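Local coordinates for protein glycerol dehydrogenase (Bacillus coagulans, PDB 6CSJ) that oxidises polyols, probably glycerol to dihydroxyacetone with NAD+ as acceptor, and in this double-mutant form has acquired D-lactate dehydrogenase activity, at residues F39-V44 against M61-G66; F33-D38 against E74-M79; G278-L283 against A291-V296. The protein carries 2 engineered substitutions. All blocks are in the same frame, centred on the assembly; numbering follows the deposited sequence.

Contact 1 of 3, residues F39-V44 against M61-G66; sequences FVTGLV and MALFGG
Thr-41 and Met-61 meet because of how each turns from its backbone. With chi1 of Thr-41 at -60°, OG1 sits beside the backbone N, within reach of Asp-37 O and a strand-side water, while the methyl CG2 stands anti to the backbone N and faces the Met-61 methyl. The three torsions of Met-61 all lie near -60°, curling its chain so that the thioether end bends up to the helix. CE of Met-61 thereby comes 4.4 Å from CG2 of Thr-41, a loose methyl-to-methyl touch. On the other flank of Thr-41, the chain of Leu-63 brings CD1 to 4.4 Å from Thr-41 OG1, an apolar methyl beside a hydroxyl that is already engaged. That hydroxyl is hydrogen-bonded to the carbonyl O of Asp-37, one turn earlier. It also accepts a hydrogen bond from a water 2.7 Å from Thr-41 OG1, and the same water gives a weak bond, 3.1 Å long, to Ala-62 O. The polar link between helix and strand is thus indirect, and just 113 Å² is buried. In the fold, helix 38-51 connects strand 32-36 to strand 59-63, the outermost strand on this side of the parallel sheet, in a beta-alpha-beta unit; Val-40 and Val-44 reach inward to Ile-91 on strand 87-92, while Ala-62 bonds through its backbone to Ile-34 and Ala-36 on strand 32-36.

Contact 2 of 3, residues F33-D38 against E74-M79; sequences FIIADD and ERLCEM
Strand 33-36, which carries Phe-33 and Ile-35, and the helix segment 74-79, which carries Leu-76 and Met-79, run nearly antiparallel at 153°, their axes 10.4 Å apart at closest approach. The backbones stay well separated, with CA of Ile-35 and CA of Leu-76 8.4 Å apart, so side chains must fill the layer between them. Phe-33 does most of this. Its CG is anti to the backbone N (chi1 -177°), and the far end of the ring rises between Leu-76 and Met-79. CZ of Phe-33 lies 3.9 Å from CD2 of Leu-76 and 4.0 Å from CB of Met-79, both side chains crossing the phenylalanine at about a right angle. The same CZ comes within 3.6 Å of the backbone O of Leu-76. Two residues along the strand, CG2 of Ile-35 lies 4.2 Å from CD1 of Leu-76, so the leucine bridges both strand residues with its two methyls. Trimming Phe-33 to an alanine is likely to leave a gap under Leu-76 and Met-79, with the leucine methyl CD2 losing its aromatic neighbour. Helix 70-82 links strand 59-63 to strand 87-92 and passes over strand 32-36, which lies between them in the sheet. Such helix-on-parallel-sheet packing typifies Rossmann-like alpha/beta folds, consistent with the nucleotide-binding domain of iron-containing alcohol dehydrogenases.

Contact 3 of 3, residues G278-L283 against A291-V296; sequences GTLAQL and AEIEEV
The carboxylate of Glu-292 is the one flat group that touches across this contact, and it does so through a single oxygen: OE1 of Glu-292 lies 4.1 Å from CD2 of Leu-283, the two side chains crossing at about a right angle. This is only van der Waals contact with a methyl; the charge of OE1 is met by Arg-180 in a salt bridge. The remainder is aliphatic. Leu-283 has CG anti to its carbonyl carbon (chi1 -63°), which carries its two methyls to Val-296 and Glu-292. CD1 of Leu-283 meets CG2 of Val-296 tip to tip at 3.8 Å, while its CB, placed by the backbone, lies 4.0 Å from CG1 of Ile-293. The other branch of the isoleucine, CG2, is met 3.9 Å away by CD1 of Leu-280, the leucine crossing it roughly at a right angle. Ile-293 thus spans two leucines with its two branches, and Leu-283 touches Glu-292, Ile-293 and Val-296 of the facing helix. Phe-177 of helix 175-185 packs on both Leu-283 and Glu-292, and helix 345-365 adds Ala-355 beside Leu-280 and Val-358 beside Ile-293. The two segments run antiparallel at 172°, with axes 10.5 Å apart. Helices 271-285 and 290-303, joined by a short connection, form an antiparallel helical hairpin within the all-helical part of the chain, as in the C-terminal domain of iron-containing alcohol dehydrogenases.

Overall arrangement
Contacts 1 and 2 belong to one alpha/beta layer system, their centres 10 Å apart, and meet directly where strands 32-36 and 59-63 pair: Ala-62 N lies 2.9 Å from Ile-34 O. They serve opposite faces of this sheet, helix 38-51 on one and helix 70-82 on the other. Contact 1 is at the surface, sparse and partly water-mediated, whereas contact 2 is buried, aromatic and aliphatic. Contact 3 is also buried and apolar, but it joins two helices with no sheet between them. It lies on the far side of the chain's centre, its centre about 42 Å from that of contact 2, and buries the largest area of the three.

Contact 1 of 3, residues F39-V44 against M61-G66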
ATOM      1  N   PHE A  39       4.802 -20.409  -2.123  1.00 36.55           N
ATOM      2  CA  PHE A  39       5.670 -19.992  -1.016  1.00 35.05           C
ATOM      3  C   PHE A  39       4.907 -19.766   0.296  1.00 30.99           C
ATOM      4  O   PHE A  39       5.317 -20.264   1.347  1.00 28.67           O
ATOM      5  CB  PHE A  39       6.450 -18.729  -1.397  1.00 40.10           C
ATOM      6  CG  PHE A  39       7.364 -18.242  -0.313  1.00 47.94           C
ATOM      7  CD1 PHE A  39       8.614 -18.832  -0.126  1.00 49.79           C
ATOM      8  CD2 PHE A  39       6.969 -17.211   0.545  1.00 50.94           C
ATOM      9  CE1 PHE A  39       9.465 -18.389   0.880  1.00 50.73           C
ATOM     10  CE2 PHE A  39       7.815 -16.766   1.559  1.00 54.85           C
ATOM     11  CZ  PHE A  39       9.067 -17.359   1.726  1.00 52.85           C
ATOM     12  N   VAL A  40       3.802 -19.019   0.231  1.00 27.96           N
ATOM     13  CA  VAL A  40       3.021 -18.681   1.433  1.00 26.17           C
ATOM     14  C   VAL A  40       2.299 -19.905   1.994  1.00 25.36           C
ATOM     15  O   VAL A  40       2.163 -20.025   3.213  1.00 27.21           O
ATOM     16  CB  VAL A  40       2.032 -17.504   1.196  1.00 24.90           C
ATOM     17  CG1 VAL A  40       1.159 -17.257   2.431  1.00 23.59           C
ATOM     18  CG2 VAL A  40       2.790 -16.228   0.835  1.00 23.93           C
ATOM     19  N   THR A  41       1.854 -20.810   1.125  1.00 29.30           N
ATOM     20  CA  THR A  41       1.263 -22.090   1.571  1.00 31.47           C
ATOM     21  C   THR A  41       2.263 -22.894   2.419  1.00 30.72           C
ATOM     22  O   THR A  41       1.893 -23.409   3.473  1.00 28.27           O
ATOM     23  CB  THR A  41       0.744 -22.934   0.376  1.00 34.80           C
ATOM     24  OG1 THR A  41      -0.267 -22.198  -0.322  1.00 29.93           O
ATOM     25  CG2 THR A  41       0.151 -24.272   0.840  1.00 32.90           C
ATOM     26  N   GLY A  42       3.519 -22.970   1.975  1.00 32.32           N
ATOM     27  CA  GLY A  42       4.584 -23.592   2.758  1.00 32.67           C
ATOM     28  C   GLY A  42       4.890 -22.826   4.043  1.00 34.56           C
ATOM     29  O   GLY A  42       5.155 -23.433   5.081  1.00 31.47           O
ATOM     30  N   LEU A  43       4.847 -21.497   3.975  1.00 29.82           N
ATOM     31  CA  LEU A  43       5.153 -20.643   5.129  1.00 30.66           C
ATOM     32  C   LEU A  43       4.139 -20.755   6.269  1.00 28.57           C
ATOM     33  O   LEU A  43       4.535 -20.948   7.411  1.00 29.11           O
ATOM     34  CB  LEU A  43       5.276 -19.170   4.705  1.00 33.34           C
ATOM     35  CG  LEU A  43       5.783 -18.177   5.764  1.00 33.61           C
ATOM     36  CD1 LEU A  43       7.233 -18.453   6.131  1.00 31.53           C
ATOM     37  CD2 LEU A  43       5.616 -16.749   5.263  1.00 39.14           C
ATOM     38  N   VAL A  44       2.852 -20.632   5.954  1.00 26.70           N
ATOM     39  CA  VAL A  44       1.776 -20.557   6.970  1.00 27.40           C
ATOM     40  C   VAL A  44       0.753 -21.710   6.935  1.00 25.82           C
ATOM     41  O   VAL A  44      -0.200 -21.717   7.732  1.00 26.59           O
ATOM     42  CB  VAL A  44       0.997 -19.215   6.863  1.00 25.61           C
ATOM     43  CG1 VAL A  44       1.961 -18.035   6.829  1.00 24.51           C
ATOM     44  CG2 VAL A  44       0.059 -19.199   5.656  1.00 29.16           C
ATOM     45  N   MET A  61      -7.985 -25.060   1.378  1.00 28.75           N
ATOM     46  CA  MET A  61      -6.907 -24.291   0.778  1.00 26.71           C
ATOM     47  C   MET A  61      -7.025 -24.366  -0.719  1.00 25.50           C
ATOM     48  O   MET A  61      -7.510 -25.357  -1.245  1.00 23.81           O
ATOM     49  CB  MET A  61      -5.541 -24.854   1.183  1.00 28.77           C
ATOM     50  CG  MET A  61      -5.265 -24.874   2.677  1.00 31.69           C
ATOM     51  SD  MET A  61      -5.091 -23.220   3.379  1.00 40.67           S
ATOM     52  CE  MET A  61      -3.552 -22.637   2.656  1.00 40.88           C
ATOM     53  N   ALA A  62      -6.580 -23.313  -1.394  1.00 24.46           N
ATOM     54  CA  ALA A  62      -6.523 -23.275  -2.847  1.00 26.69           C
ATOM     55  C   ALA A  62      -5.214 -22.633  -3.247  1.00 26.75           C
ATOM     56  O   ALA A  62      -4.855 -21.585  -2.716  1.00 30.56           O
ATOM     57  CB  ALA A  62      -7.694 -22.484  -3.396  1.00 27.59           C
ATOM     58  N   LEU A  63      -4.503 -23.271  -4.174  1.00 26.66           N
ATOM     59  CA  LEU A  63      -3.216 -22.782  -4.651  1.00 26.52           C
ATOM     60  C   LEU A  63      -3.425 -21.652  -5.667  1.00 24.68           C
ATOM     61  O   LEU A  63      -4.088 -21.835  -6.683  1.00 24.07           O
ATOM     62  CB  LEU A  63      -2.395 -23.919  -5.266  1.00 27.65           C
ATOM     63  CG  LEU A  63      -0.987 -23.579  -5.773  1.00 30.64           C
ATOM     64  CD1 LEU A  63      -0.097 -23.176  -4.620  1.00 31.61           C
ATOM     65  CD2 LEU A  63      -0.373 -24.740  -6.546  1.00 29.53           C
ATOM     66  N   PHE A  64      -2.842 -20.494  -5.375  1.00 25.50           N
ATOM     67  CA  PHE A  64      -2.868 -19.312  -6.253  1.00 24.26           C
ATOM     68  C   PHE A  64      -1.700 -19.396  -7.234  1.00 25.20           C
ATOM     69  O   PHE A  64      -0.579 -19.688  -6.835  1.00 23.99           O
ATOM     70  CB  PHE A  64      -2.766 -18.052  -5.377  1.00 24.80           C
ATOM     71  CG  PHE A  64      -2.706 -16.748  -6.132  1.00 26.87           C
ATOM     72  CD1 PHE A  64      -3.686 -16.405  -7.052  1.00 27.58           C
ATOM     73  CD2 PHE A  64      -1.681 -15.833  -5.874  1.00 26.47           C
ATOM     74  CE1 PHE A  64      -3.633 -15.184  -7.727  1.00 29.21           C
ATOM     75  CE2 PHE A  64      -1.622 -14.618  -6.548  1.00 28.13           C
ATOM     76  CZ  PHE A  64      -2.594 -14.296  -7.476  1.00 26.20           C
ATOM     77  N   GLY A  65      -1.969 -19.136  -8.514  1.00 30.31           N
ATOM     78  CA  GLY A  65      -0.951 -19.181  -9.567  1.00 27.48           C
ATOM     79  C   GLY A  65       0.079 -18.057  -9.533  1.00 30.41           C
ATOM     80  O   GLY A  65       1.121 -18.158 -10.184  1.00 27.78           O
ATOM     81  N   GLY A  66      -0.211 -16.976  -8.807  1.00 28.53           N
ATOM     82  CA  GLY A  66       0.751 -15.889  -8.578  1.00 27.03           C
ATOM     83  C   GLY A  66       0.404 -14.574  -9.258  1.00 29.91           C
ATOM     84  O   GLY A  66       0.975 -13.532  -8.917  1.00 35.10           O
TER
HETATM   85  O   HOH W   1      -2.869 -22.912  -0.751  1.00 23.04           O

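Contact 2 of 3, residues F33-D38 against E74-M79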
ATOM      1  N   PHE A  33     -12.722 -20.312   1.929  1.00 31.98           N
ATOM      2  CA  PHE A  33     -11.911 -20.614   0.760  1.00 30.59           C
ATOM      3  C   PHE A  33     -10.631 -19.773   0.891  1.00 27.93           C
ATOM      4  O   PHE A  33     -10.673 -18.554   0.762  1.00 27.37           O
ATOM      5  CB  PHE A  33     -12.705 -20.269  -0.509  1.00 26.58           C
ATOM      6  CG  PHE A  33     -11.999 -20.606  -1.791  1.00 27.38           C
ATOM      7  CD1 PHE A  33     -11.942 -21.915  -2.241  1.00 26.63           C
ATOM      8  CD2 PHE A  33     -11.421 -19.605  -2.573  1.00 28.27           C
ATOM      9  CE1 PHE A  33     -11.304 -22.232  -3.436  1.00 26.33           C
ATOM     10  CE2 PHE A  33     -10.784 -19.915  -3.768  1.00 25.24           C
ATOM     11  CZ  PHE A  33     -10.719 -21.227  -4.198  1.00 23.71           C
ATOM     12  N   ILE A  34      -9.506 -20.435   1.148  1.00 25.31           N
ATOM     13  CA  ILE A  34      -8.279 -19.770   1.568  1.00 27.30           C
ATOM     14  C   ILE A  34      -7.240 -19.802   0.444  1.00 26.15           C
ATOM     15  O   ILE A  34      -6.656 -20.847   0.162  1.00 26.64           O
ATOM     16  CB  ILE A  34      -7.746 -20.403   2.885  1.00 28.00           C
ATOM     17  CG1 ILE A  34      -8.801 -20.259   3.995  1.00 29.15           C
ATOM     18  CG2 ILE A  34      -6.426 -19.765   3.299  1.00 29.59           C
ATOM     19  CD1 ILE A  34      -8.462 -20.914   5.308  1.00 32.52           C
ATOM     20  N   ILE A  35      -7.018 -18.645  -0.181  1.00 25.61           N
ATOM     21  CA  ILE A  35      -6.146 -18.511  -1.342  1.00 29.07           C
ATOM     22  C   ILE A  35      -4.739 -18.121  -0.886  1.00 29.87           C
ATOM     23  O   ILE A  35      -4.576 -17.186  -0.118  1.00 30.88           O
ATOM     24  CB  ILE A  35      -6.690 -17.440  -2.318  1.00 31.19           C
ATOM     25  CG1 ILE A  35      -8.113 -17.784  -2.761  1.00 31.00           C
ATOM     26  CG2 ILE A  35      -5.802 -17.303  -3.547  1.00 32.80           C
ATOM     27  CD1 ILE A  35      -8.848 -16.619  -3.404  1.00 31.66           C
ATOM     28  N   ALA A  36      -3.734 -18.837  -1.388  1.00 26.35           N
ATOM     29  CA  ALA A  36      -2.331 -18.543  -1.114  1.00 28.68           C
ATOM     30  C   ALA A  36      -1.432 -19.162  -2.186  1.00 30.50           C
ATOM     31  O   ALA A  36      -1.737 -20.243  -2.706  1.00 34.26           O
ATOM     32  CB  ALA A  36      -1.940 -19.061   0.256  1.00 27.18           C
ATOM     33  N   ASP A  37      -0.329 -18.487  -2.523  1.00 27.74           N
ATOM     34  CA  ASP A  37       0.619 -19.033  -3.496  1.00 29.65           C
ATOM     35  C   ASP A  37       1.473 -20.164  -2.902  1.00 31.21           C
ATOM     36  O   ASP A  37       1.328 -20.505  -1.722  1.00 29.82           O
ATOM     37  CB  ASP A  37       1.482 -17.913  -4.132  1.00 32.02           C
ATOM     38  CG  ASP A  37       2.470 -17.266  -3.169  1.00 33.07           C
ATOM     39  OD1 ASP A  37       2.747 -17.794  -2.078  1.00 32.55           O
ATOM     40  OD2 ASP A  37       3.014 -16.224  -3.540  1.00 37.05           O
ATOM     41  N   ASP A  38       2.351 -20.736  -3.724  1.00 32.13           N
ATOM     42  CA  ASP A  38       3.227 -21.830  -3.313  1.00 33.27           C
ATOM     43  C   ASP A  38       4.050 -21.497  -2.058  1.00 34.88           C
ATOM     44  O   ASP A  38       3.987 -22.204  -1.054  1.00 30.37           O
ATOM     45  CB  ASP A  38       4.161 -22.238  -4.467  1.00 37.02           C
ATOM     46  CG  ASP A  38       4.897 -23.534  -4.186  1.00 40.32           C
ATOM     47  OD1 ASP A  38       4.213 -24.569  -4.012  1.00 40.19           O
ATOM     48  OD2 ASP A  38       6.148 -23.513  -4.131  1.00 46.15           O
ATOM     49  N   GLU A  74     -11.479 -16.060 -12.332  1.00 36.91           N
ATOM     50  CA  GLU A  74     -12.601 -16.910 -12.741  1.00 39.72           C
ATOM     51  C   GLU A  74     -12.416 -18.364 -12.271  1.00 32.24           C
ATOM     52  O   GLU A  74     -13.363 -18.966 -11.758  1.00 31.01           O
ATOM     53  CB  GLU A  74     -12.821 -16.873 -14.266  1.00 40.49           C
ATOM     54  CG  GLU A  74     -14.148 -17.506 -14.733  1.00 48.96           C
ATOM     55  CD  GLU A  74     -14.098 -18.062 -16.177  1.00 58.04           C
ATOM     56  OE1 GLU A  74     -13.541 -17.337 -17.017  1.00 56.95           O
ATOM     57  OE2 GLU A  74     -14.584 -19.199 -16.455  1.00 53.94           O
ATOM     58  N   ARG A  75     -11.211 -18.910 -12.446  1.00 25.99           N
ATOM     59  CA  ARG A  75     -10.884 -20.275 -11.997  1.00 27.56           C
ATOM     60  C   ARG A  75     -11.180 -20.453 -10.501  1.00 31.73           C
ATOM     61  O   ARG A  75     -11.840 -21.417 -10.096  1.00 40.60           O
ATOM     62  CB  ARG A  75      -9.414 -20.597 -12.307  1.00 29.22           C
ATOM     63  CG  ARG A  75      -8.975 -22.031 -12.013  1.00 30.57           C
ATOM     64  CD  ARG A  75      -7.493 -22.243 -12.324  1.00 30.74           C
ATOM     65  NE  ARG A  75      -6.602 -21.696 -11.282  1.00 33.03           N
ATOM     66  CZ  ARG A  75      -6.350 -22.268 -10.096  1.00 37.28           C
ATOM     67  NH1 ARG A  75      -6.921 -23.426  -9.749  1.00 35.00           N
ATOM     68  NH2 ARG A  75      -5.531 -21.674  -9.231  1.00 41.61           N
ATOM     69  N   LEU A  76     -10.714 -19.499  -9.693  1.00 32.83           N
ATOM     70  CA  LEU A  76     -10.897 -19.544  -8.235  1.00 28.18           C
ATOM     71  C   LEU A  76     -12.343 -19.298  -7.798  1.00 29.31           C
ATOM     72  O   LEU A  76     -12.802 -19.920  -6.836  1.00 27.98           O
ATOM     73  CB  LEU A  76      -9.949 -18.560  -7.539  1.00 26.74           C
ATOM     74  CG  LEU A  76      -8.458 -18.879  -7.697  1.00 27.22           C
ATOM     75  CD1 LEU A  76      -7.606 -17.683  -7.338  1.00 28.38           C
ATOM     76  CD2 LEU A  76      -8.053 -20.086  -6.867  1.00 27.53           C
ATOM     77  N   CYS A  77     -13.054 -18.404  -8.490  1.00 28.65           N
ATOM     78  CA  CYS A  77     -14.508 -18.235  -8.272  1.00 33.15           C
ATOM     79  C   CYS A  77     -15.281 -19.546  -8.466  1.00 40.64           C
ATOM     80  O   CYS A  77     -16.161 -19.868  -7.660  1.00 39.63           O
ATOM     81  CB  CYS A  77     -15.104 -17.189  -9.219  1.00 35.26           C
ATOM     82  SG  CYS A  77     -14.716 -15.480  -8.803  1.00 37.47           S
ATOM     83  N   GLU A  78     -14.953 -20.283  -9.539  1.00 42.92           N
ATOM     84  CA  GLU A  78     -15.614 -21.561  -9.845  1.00 41.09           C
ATOM     85  C   GLU A  78     -15.299 -22.593  -8.768  1.00 35.34           C
ATOM     86  O   GLU A  78     -16.216 -23.188  -8.204  1.00 32.61           O
ATOM     87  CB  GLU A  78     -15.242 -22.076 -11.251  1.00 48.84           C
ATOM     88  CG  GLU A  78     -15.945 -21.315 -12.382  1.00 51.24           C
ATOM     89  CD  GLU A  78     -17.433 -21.653 -12.523  1.00 56.51           C
ATOM     90  OE1 GLU A  78     -17.828 -22.823 -12.295  1.00 52.67           O
ATOM     91  OE2 GLU A  78     -18.229 -20.751 -12.886  1.00 67.60           O
ATOM     92  N   MET A  79     -14.018 -22.760  -8.441  1.00 28.79           N
ATOM     93  CA  MET A  79     -13.621 -23.636  -7.331  1.00 31.16           C
ATOM     94  C   MET A  79     -14.339 -23.291  -6.031  1.00 28.95           C
ATOM     95  O   MET A  79     -14.807 -24.187  -5.331  1.00 28.54           O
ATOM     96  CB  MET A  79     -12.113 -23.572  -7.095  1.00 31.45           C
ATOM     97  CG  MET A  79     -11.276 -24.208  -8.177  1.00 33.62           C
ATOM     98  SD  MET A  79      -9.533 -23.863  -7.926  1.00 44.54           S
ATOM     99  CE  MET A  79      -9.264 -24.645  -6.348  1.00 38.14           C
TER

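Contact 3 of 3, residues G278-L283 against A291-V296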
ATOM      1  N   GLY A 278       8.732  10.584  -4.534  1.00 19.18           N
ATOM      2  CA  GLY A 278       7.575  11.357  -4.987  1.00 18.52           C
ATOM      3  C   GLY A 278       7.045  12.329  -3.941  1.00 17.73           C
ATOM      4  O   GLY A 278       6.554  13.403  -4.279  1.00 17.28           O
ATOM      5  N   THR A 279       7.142  11.952  -2.673  1.00 17.24           N
ATOM      6  CA  THR A 279       6.753  12.830  -1.577  1.00 19.06           C
ATOM      7  C   THR A 279       7.675  14.049  -1.516  1.00 21.65           C
ATOM      8  O   THR A 279       7.195  15.174  -1.352  1.00 23.17           O
ATOM      9  CB  THR A 279       6.758  12.088  -0.235  1.00 18.01           C
ATOM     10  OG1 THR A 279       5.906  10.940  -0.334  1.00 16.43           O
ATOM     11  CG2 THR A 279       6.294  12.991   0.898  1.00 17.81           C
ATOM     12  N   LEU A 280       8.981  13.822  -1.669  1.00 22.67           N
ATOM     13  CA  LEU A 280       9.947  14.912  -1.671  1.00 24.14           C
ATOM     14  C   LEU A 280       9.644  15.869  -2.828  1.00 22.68           C
ATOM     15  O   LEU A 280       9.613  17.074  -2.636  1.00 26.05           O
ATOM     16  CB  LEU A 280      11.388  14.375  -1.753  1.00 22.46           C
ATOM     17  CG  LEU A 280      12.521  15.410  -1.762  1.00 25.50           C
ATOM     18  CD1 LEU A 280      12.428  16.313  -0.536  1.00 26.86           C
ATOM     19  CD2 LEU A 280      13.875  14.720  -1.834  1.00 26.74           C
ATOM     20  N   ALA A 281       9.392  15.310  -4.010  1.00 24.77           N
ATOM     21  CA  ALA A 281       8.991  16.088  -5.183  1.00 23.92           C
ATOM     22  C   ALA A 281       7.700  16.878  -4.934  1.00 21.30           C
ATOM     23  O   ALA A 281       7.614  18.042  -5.335  1.00 18.98           O
ATOM     24  CB  ALA A 281       8.851  15.193  -6.407  1.00 24.58           C
ATOM     25  N   GLN A 282       6.711  16.276  -4.262  1.00 18.96           N
ATOM     26  CA  GLN A 282       5.498  17.027  -3.914  1.00 18.01           C
ATOM     27  C   GLN A 282       5.835  18.222  -3.024  1.00 18.80           C
ATOM     28  O   GLN A 282       5.304  19.312  -3.235  1.00 20.94           O
ATOM     29  CB  GLN A 282       4.409  16.181  -3.251  1.00 16.93           C
ATOM     30  CG  GLN A 282       3.158  17.026  -2.991  1.00 16.52           C
ATOM     31  CD  GLN A 282       1.964  16.264  -2.472  1.00 17.57           C
ATOM     32  OE1 GLN A 282       1.639  15.188  -2.967  1.00 19.69           O
ATOM     33  NE2 GLN A 282       1.274  16.843  -1.487  1.00 19.73           N
ATOM     34  N   LEU A 283       6.723  18.024  -2.054  1.00 19.23           N
ATOM     35  CA  LEU A 283       7.081  19.102  -1.129  1.00 21.20           C
ATOM     36  C   LEU A 283       7.769  20.291  -1.829  1.00 20.89           C
ATOM     37  O   LEU A 283       7.541  21.443  -1.462  1.00 22.08           O
ATOM     38  CB  LEU A 283       7.940  18.569   0.028  1.00 22.90           C
ATOM     39  CG  LEU A 283       7.284  17.542   0.954  1.00 26.83           C
ATOM     40  CD1 LEU A 283       8.288  17.057   1.983  1.00 29.14           C
ATOM     41  CD2 LEU A 283       6.058  18.099   1.644  1.00 29.66           C
ATOM     42  N   ALA A 291      12.022  23.476   6.775  1.00 25.39           N
ATOM     43  CA  ALA A 291      12.013  22.649   7.996  1.00 26.90           C
ATOM     44  C   ALA A 291      11.260  21.323   7.799  1.00 29.81           C
ATOM     45  O   ALA A 291      11.700  20.283   8.279  1.00 40.66           O
ATOM     46  CB  ALA A 291      11.429  23.421   9.172  1.00 24.35           C
ATOM     47  N   GLU A 292      10.133  21.382   7.098  1.00 29.27           N
ATOM     48  CA  GLU A 292       9.338  20.201   6.742  1.00 28.26           C
ATOM     49  C   GLU A 292      10.113  19.275   5.787  1.00 24.82           C
ATOM     50  O   GLU A 292      10.095  18.064   5.945  1.00 24.26           O
ATOM     51  CB  GLU A 292       8.021  20.645   6.101  1.00 32.17           C
ATOM     52  CG  GLU A 292       6.840  19.702   6.277  1.00 38.09           C
ATOM     53  CD  GLU A 292       5.509  20.417   6.007  1.00 39.73           C
ATOM     54  OE1 GLU A 292       5.136  20.587   4.831  1.00 38.84           O
ATOM     55  OE2 GLU A 292       4.836  20.820   6.967  1.00 43.20           O
ATOM     56  N   ILE A 293      10.799  19.855   4.809  1.00 26.37           N
ATOM     57  CA  ILE A 293      11.644  19.092   3.863  1.00 27.66           C
ATOM     58  C   ILE A 293      12.797  18.384   4.583  1.00 24.91           C
ATOM     59  O   ILE A 293      13.068  17.209   4.337  1.00 19.93           O
ATOM     60  CB  ILE A 293      12.181  19.998   2.725  1.00 28.74           C
ATOM     61  CG1 ILE A 293      11.026  20.427   1.811  1.00 31.11           C
ATOM     62  CG2 ILE A 293      13.266  19.300   1.900  1.00 28.13           C
ATOM     63  CD1 ILE A 293      11.357  21.618   0.931  1.00 32.03           C
ATOM     64  N   GLU A 294      13.470  19.107   5.463  1.00 25.01           N
ATOM     65  CA  GLU A 294      14.588  18.548   6.231  1.00 24.83           C
ATOM     66  C   GLU A 294      14.140  17.388   7.120  1.00 22.58           C
ATOM     67  O   GLU A 294      14.857  16.392   7.212  1.00 24.33           O
ATOM     68  CB  GLU A 294      15.290  19.625   7.067  1.00 25.39           C
ATOM     69  CG  GLU A 294      16.190  20.529   6.249  1.00 32.05           C
ATOM     70  CD  GLU A 294      16.787  21.692   7.026  1.00 33.21           C
ATOM     71  OE1 GLU A 294      16.835  21.637   8.273  1.00 33.77           O
ATOM     72  OE2 GLU A 294      17.225  22.658   6.372  1.00 34.23           O
ATOM     73  N   GLU A 295      12.974  17.509   7.755  1.00 18.83           N
ATOM     74  CA  GLU A 295      12.440  16.424   8.578  1.00 21.32           C
ATOM     75  C   GLU A 295      12.175  15.151   7.744  1.00 23.01           C
ATOM     76  O   GLU A 295      12.497  14.051   8.192  1.00 25.87           O
ATOM     77  CB  GLU A 295      11.177  16.870   9.323  1.00 18.87           C
ATOM     78  CG  GLU A 295      10.566  15.797  10.207  1.00 21.09           C
ATOM     79  CD  GLU A 295       9.485  16.318  11.121  1.00 24.63           C
ATOM     80  OE1 GLU A 295       9.829  16.787  12.231  1.00 44.20           O
ATOM     81  OE2 GLU A 295       8.292  16.253  10.751  1.00 22.27           O
ATOM     82  N   VAL A 296      11.622  15.309   6.538  1.00 19.84           N
ATOM     83  CA  VAL A 296      11.369  14.178   5.636  1.00 19.66           C
ATOM     84  C   VAL A 296      12.665  13.554   5.113  1.00 20.96           C
ATOM     85  O   VAL A 296      12.816  12.328   5.132  1.00 19.71           O
ATOM     86  CB  VAL A 296      10.456  14.586   4.443  1.00 18.81           C
ATOM     87  CG1 VAL A 296      10.408  13.497   3.373  1.00 17.69           C
ATOM     88  CG2 VAL A 296       9.050  14.881   4.952  1.00 19.30           C
TER